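Local coordinates for HRDC domain-containing protein (Bifidobacterium adolescentis ATCC 15703, PDB 3CYM) that probably acts as a 3'-5' exonuclease on nucleic acids, and carries sodium ions at its metal site, at residues Glu33-Glu46 against Glu56-Gly68. Numbering follows the deposited sequence.
Sequences ELASSHGSLAADAE and EDWLVQFKRDGAG. With NA (sodium ion), chain B; NA (sodium ion), chain C.
Leu41 CD2 reaches Phe62 CD1 at 3.7 Å and Ala43 CB comes to CE1 (3.6 Å) from the other side of the ring plane, both obliquely. Phe62 has CG anti to its carbonyl carbon (chi1 -64°), which carries the ring over to these two residues; Phe87 of helix 84-91 also meets it. Farther along this face Ala45 lies by Val60. Beneath the side chains, strands 40-46 and 59-65 run antiparallel, with hydrogen-bonded pairs Ala42-Lys63, Asp44-Gln61 and Glu46-Leu59. At one end Trp58 and Leu59 both face Glu46, a classic beta bulge. At the other, Arg64 reaches back to the turn: NE and NH2 grip Gly39 O side-on at 2.9 and 3.0 Å, in the guanidinium plane, and Ser37 O lies over one face; NH1 adds a weak bond to Leu34 O. Replacing Arg64 by alanine takes away both donors to Gly39 O, and the turn is likely to be freer to shift. On the opposite face Gln61, bent at chi2 (111°), gives NE2 to the anti lone pair of Glu46 OE2 (3.0 Å) and also to Ala169 O, steadying a first-shell carboxylate. Glu46 OE2 and Asp44 OD2 bind the same sodium at 2.7 Å, with Asp172 completing its protein ligands, while Asp44 OD1 binds the second sodium. Acidic residues on a central strand, holding paired metals, are characteristic of the RNase H-like exonuclease fold of the DEDD family.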
loop_
_atom_site.group_PDB
_atom_site.type_symbol
_atom_site.label_atom_id
_atom_site.label_comp_id
_atom_site.label_asym_id
_atom_site.label_seq_id
_atom_site.Cartn_x
_atom_site.Cartn_y
_atom_site.Cartn_z
ATOM N N GLU A 33 2.807 19.555 -23.307
ATOM C CA GLU A 33 4.139 19.777 -22.742
ATOM C C GLU A 33 4.854 18.463 -22.428
ATOM O O GLU A 33 6.072 18.359 -22.584
ATOM C CB GLU A 33 4.038 20.650 -21.495
ATOM C CG GLU A 33 3.565 22.063 -21.780
ATOM C CD GLU A 33 4.573 22.861 -22.568
ATOM O OE1 GLU A 33 4.258 23.274 -23.708
ATOM O OE2 GLU A 33 5.690 23.062 -22.045
ATOM N N LEU A 34 4.087 17.464 -21.991
ATOM C CA LEU A 34 4.615 16.121 -21.756
ATOM C C LEU A 34 5.001 15.427 -23.048
ATOM O O LEU A 34 5.924 14.624 -23.063
ATOM C CB LEU A 34 3.598 15.253 -21.022
ATOM C CG LEU A 34 3.338 15.525 -19.538
ATOM C CD1 LEU A 34 2.364 14.499 -19.024
ATOM C CD2 LEU A 34 4.612 15.521 -18.697
ATOM N N ALA A 35 4.274 15.740 -24.121
ATOM C CA ALA A 35 4.512 15.167 -25.441
ATOM C C ALA A 35 5.752 15.791 -26.060
ATOM O O ALA A 35 6.460 15.146 -26.839
ATOM C CB ALA A 35 3.291 15.382 -26.330
ATOM N N SER A 36 5.998 17.042 -25.668
ATOM C CA SER A 36 7.133 17.831 -26.130
ATOM C C SER A 36 8.402 17.591 -25.308
ATOM O O SER A 36 9.467 18.127 -25.631
ATOM C CB SER A 36 6.756 19.318 -26.112
ATOM O OG SER A 36 7.807 20.135 -26.594
ATOM N N SER A 37 8.290 16.790 -24.251
ATOM C CA SER A 37 9.409 16.575 -23.332
ATOM C C SER A 37 10.183 15.285 -23.592
ATOM O O SER A 37 9.739 14.442 -24.364
ATOM C CB SER A 37 8.914 16.635 -21.890
ATOM O OG SER A 37 8.458 17.943 -21.583
ATOM N N HIS A 38 11.343 15.154 -22.946
ATOM C CA HIS A 38 12.231 13.993 -23.118
ATOM C C HIS A 38 12.563 13.321 -21.786
ATOM O O HIS A 38 12.378 13.906 -20.709
ATOM C CB HIS A 38 13.535 14.401 -23.813
ATOM C CG HIS A 38 13.350 14.874 -25.221
ATOM N ND1 HIS A 38 13.667 14.095 -26.314
ATOM C CD2 HIS A 38 12.887 16.048 -25.717
ATOM C CE1 HIS A 38 13.404 14.768 -27.421
ATOM N NE2 HIS A 38 12.928 15.954 -27.087
ATOM N N GLY A 39 13.056 12.089 -21.870
ATOM C CA GLY A 39 13.437 11.331 -20.684
ATOM C C GLY A 39 12.261 10.836 -19.860
ATOM O O GLY A 39 11.112 10.855 -20.313
ATOM N N SER A 40 12.558 10.426 -18.631
ATOM C CA SER A 40 11.621 9.705 -17.777
ATOM C C SER A 40 10.539 10.568 -17.126
ATOM O O SER A 40 10.709 11.772 -16.933
ATOM C CB SER A 40 12.384 8.970 -16.676
ATOM O OG SER A 40 13.339 8.080 -17.204
ATOM N N LEU A 41 9.435 9.916 -16.773
ATOM C CA LEU A 41 8.325 10.557 -16.092
ATOM C C LEU A 41 8.399 10.282 -14.590
ATOM O O LEU A 41 8.175 9.155 -14.143
ATOM C CB LEU A 41 6.992 10.054 -16.654
ATOM C CG LEU A 41 5.707 10.711 -16.127
ATOM C CD1 LEU A 41 5.500 12.112 -16.701
ATOM C CD2 LEU A 41 4.507 9.853 -16.421
ATOM N N ALA A 42 8.742 11.311 -13.819
ATOM C CA ALA A 42 8.620 11.261 -12.361
ATOM C C ALA A 42 7.136 11.246 -12.007
ATOM O O ALA A 42 6.392 12.104 -12.470
ATOM C CB ALA A 42 9.298 12.470 -11.743
ATOM N N ALA A 43 6.706 10.273 -11.202
ATOM C CA ALA A 43 5.289 10.123 -10.848
ATOM C C ALA A 43 5.038 9.906 -9.357
ATOM O O ALA A 43 5.905 9.407 -8.642
ATOM C CB ALA A 43 4.655 9.002 -11.647
ATOM N N ASP A 44 3.847 10.300 -8.904
ATOM C CA ASP A 44 3.367 10.028 -7.541
ATOM C C ASP A 44 1.857 10.259 -7.449
ATOM O O ASP A 44 1.244 10.759 -8.395
ATOM C CB ASP A 44 4.090 10.915 -6.516
ATOM C CG ASP A 44 4.165 10.286 -5.154
ATOM O OD1 ASP A 44 3.751 9.122 -4.998
ATOM O OD2 ASP A 44 4.623 10.949 -4.205
ATOM N N ALA A 45 1.263 9.903 -6.309
ATOM C CA ALA A 45 -0.158 10.129 -6.070
ATOM C C ALA A 45 -0.437 10.313 -4.594
ATOM O O ALA A 45 0.219 9.709 -3.744
ATOM C CB ALA A 45 -0.986 8.981 -6.612
ATOM N N GLU A 46 -1.430 11.142 -4.295
ATOM C CA GLU A 46 -1.881 11.319 -2.925
ATOM C C GLU A 46 -3.282 10.762 -2.731
ATOM O O GLU A 46 -4.126 10.851 -3.621
ATOM C CB GLU A 46 -1.846 12.792 -2.520
ATOM C CG GLU A 46 -0.475 13.478 -2.643
ATOM C CD GLU A 46 0.654 12.725 -1.952
ATOM O OE1 GLU A 46 0.493 12.305 -0.791
ATOM O OE2 GLU A 46 1.730 12.548 -2.567
ATOM N N GLU A 56 -8.662 5.795 -3.390
ATOM C CA GLU A 56 -8.865 6.645 -4.551
ATOM C C GLU A 56 -7.876 7.807 -4.469
ATOM O O GLU A 56 -7.674 8.390 -3.399
ATOM C CB GLU A 56 -10.306 7.162 -4.578
ATOM C CG GLU A 56 -10.688 7.961 -5.818
ATOM C CD GLU A 56 -12.034 8.676 -5.686
ATOM O OE1 GLU A 56 -12.877 8.257 -4.859
ATOM O OE2 GLU A 56 -12.248 9.665 -6.420
ATOM N N ASP A 57 -7.244 8.122 -5.594
ATOM C CA ASP A 57 -6.317 9.231 -5.647
ATOM C C ASP A 57 -7.085 10.557 -5.653
ATOM O O ASP A 57 -7.997 10.758 -6.456
ATOM C CB ASP A 57 -5.409 9.121 -6.874
ATOM C CG ASP A 57 -4.493 7.900 -6.834
ATOM O OD1 ASP A 57 -4.253 7.338 -5.739
ATOM O OD2 ASP A 57 -3.993 7.502 -7.913
ATOM N N TRP A 58 -6.715 11.442 -4.736
ATOM C CA TRP A 58 -7.254 12.791 -4.696
ATOM C C TRP A 58 -6.272 13.806 -5.272
ATOM O O TRP A 58 -6.567 15.006 -5.367
ATOM C CB TRP A 58 -7.663 13.133 -3.265
ATOM C CG TRP A 58 -8.963 12.484 -2.925
ATOM C CD1 TRP A 58 -9.145 11.244 -2.377
ATOM C CD2 TRP A 58 -10.270 13.012 -3.166
ATOM N NE1 TRP A 58 -10.487 10.977 -2.243
ATOM C CE2 TRP A 58 -11.202 12.045 -2.714
ATOM C CE3 TRP A 58 -10.749 14.212 -3.703
ATOM C CZ2 TRP A 58 -12.575 12.244 -2.778
ATOM C CZ3 TRP A 58 -12.114 14.412 -3.769
ATOM C CH2 TRP A 58 -13.015 13.427 -3.316
ATOM N N LEU A 59 -5.098 13.310 -5.647
ATOM C CA LEU A 59 -4.099 14.094 -6.369
ATOM C C LEU A 59 -3.147 13.151 -7.093
ATOM O O LEU A 59 -2.906 12.027 -6.652
ATOM C CB LEU A 59 -3.321 15.027 -5.429
ATOM C CG LEU A 59 -2.385 16.075 -6.070
ATOM C CD1 LEU A 59 -3.104 17.061 -6.979
ATOM C CD2 LEU A 59 -1.638 16.818 -5.000
ATOM N N VAL A 60 -2.617 13.628 -8.212
ATOM C CA VAL A 60 -1.714 12.866 -9.047
ATOM C C VAL A 60 -0.606 13.842 -9.491
ATOM O O VAL A 60 -0.894 14.952 -9.934
ATOM C CB VAL A 60 -2.517 12.208 -10.199
ATOM C CG1 VAL A 60 -1.781 12.230 -11.460
ATOM C CG2 VAL A 60 -2.932 10.775 -9.830
ATOM N N GLN A 61 0.654 13.445 -9.303
ATOM C CA GLN A 61 1.790 14.355 -9.486
ATOM C C GLN A 61 2.746 13.826 -10.531
ATOM O O GLN A 61 3.148 12.665 -10.470
ATOM C CB GLN A 61 2.567 14.574 -8.181
ATOM C CG GLN A 61 1.755 15.024 -6.986
ATOM C CD GLN A 61 1.651 13.963 -5.917
ATOM O OE1 GLN A 61 0.642 13.277 -5.819
ATOM N NE2 GLN A 61 2.702 13.812 -5.122
ATOM N N PHE A 62 3.110 14.688 -11.480
ATOM C CA PHE A 62 4.046 14.334 -12.540
ATOM C C PHE A 62 5.124 15.372 -12.751
ATOM O O PHE A 62 4.929 16.544 -12.465
ATOM C CB PHE A 62 3.309 14.089 -13.858
ATOM C CG PHE A 62 2.380 12.924 -13.804
ATOM C CD1 PHE A 62 2.873 11.638 -13.586
ATOM C CD2 PHE A 62 1.014 13.107 -13.927
ATOM C CE1 PHE A 62 2.013 10.547 -13.511
ATOM C CE2 PHE A 62 0.153 12.019 -13.864
ATOM C CZ PHE A 62 0.656 10.736 -13.644
ATOM N N LYS A 63 6.272 14.919 -13.242
ATOM C CA LYS A 63 7.312 15.811 -13.710
ATOM C C LYS A 63 8.009 15.187 -14.906
ATOM O O LYS A 63 8.342 13.993 -14.898
ATOM C CB LYS A 63 8.339 16.130 -12.608
ATOM C CG LYS A 63 9.267 17.264 -13.002
ATOM C CD LYS A 63 10.416 17.475 -12.039
ATOM C CE LYS A 63 11.143 18.752 -12.412
ATOM N NZ LYS A 63 12.316 19.031 -11.547
ATOM N N ARG A 64 8.210 15.998 -15.938
ATOM C CA ARG A 64 9.076 15.636 -17.046
ATOM C C ARG A 64 9.906 16.853 -17.421
ATOM O O ARG A 64 9.405 17.977 -17.387
ATOM C CB ARG A 64 8.255 15.165 -18.239
ATOM C CG ARG A 64 8.911 14.051 -19.003
ATOM C CD ARG A 64 8.020 13.483 -20.076
ATOM N NE ARG A 64 8.765 12.485 -20.828
ATOM C CZ ARG A 64 8.420 12.001 -22.013
ATOM N NH1 ARG A 64 7.314 12.411 -22.623
ATOM N NH2 ARG A 64 9.196 11.093 -22.588
ATOM N N ASP A 65 11.173 16.619 -17.760
ATOM C CA ASP A 65 12.125 17.681 -18.100
ATOM C C ASP A 65 11.603 18.557 -19.246
ATOM O O ASP A 65 11.489 18.107 -20.385
ATOM C CB ASP A 65 13.491 17.071 -18.454
ATOM C CG ASP A 65 14.588 18.121 -18.616
ATOM O OD1 ASP A 65 15.540 17.865 -19.380
ATOM O OD2 ASP A 65 14.509 19.196 -17.981
ATOM N N GLY A 66 11.250 19.797 -18.915
ATOM C CA GLY A 66 10.715 20.738 -19.895
ATOM C C GLY A 66 9.244 21.035 -19.701
ATOM O O GLY A 66 8.794 22.154 -19.947
ATOM N N ALA A 67 8.496 20.028 -19.265
ATOM C CA ALA A 67 7.084 20.193 -18.963
ATOM C C ALA A 67 6.904 20.705 -17.546
ATOM O O ALA A 67 5.900 21.335 -17.236
ATOM C CB ALA A 67 6.343 18.867 -19.136
ATOM N N GLY A 68 7.866 20.401 -16.684
ATOM C CA GLY A 68 7.799 20.795 -15.285
ATOM C C GLY A 68 6.821 19.953 -14.501
ATOM O O GLY A 68 6.431 18.873 -14.941
HETATM NA NA NA B . 3.745 11.030 -1.695
HETATM NA NA NA C . 3.320 7.323 -2.952
HETATM O O HOH W 1 12.176 13.617 -17.889
HETATM O O HOH W 2 12.618 17.690 -22.530
HETATM O O HOH W 3 2.017 9.429 -1.853
HETATM O O HOH W 4 2.863 11.266 0.612
HETATM O O HOH W 5 4.848 8.961 -1.955
HETATM O O HOH W 6 5.101 6.897 -4.784
HETATM O O HOH W 7 4.162 5.075 -2.684
#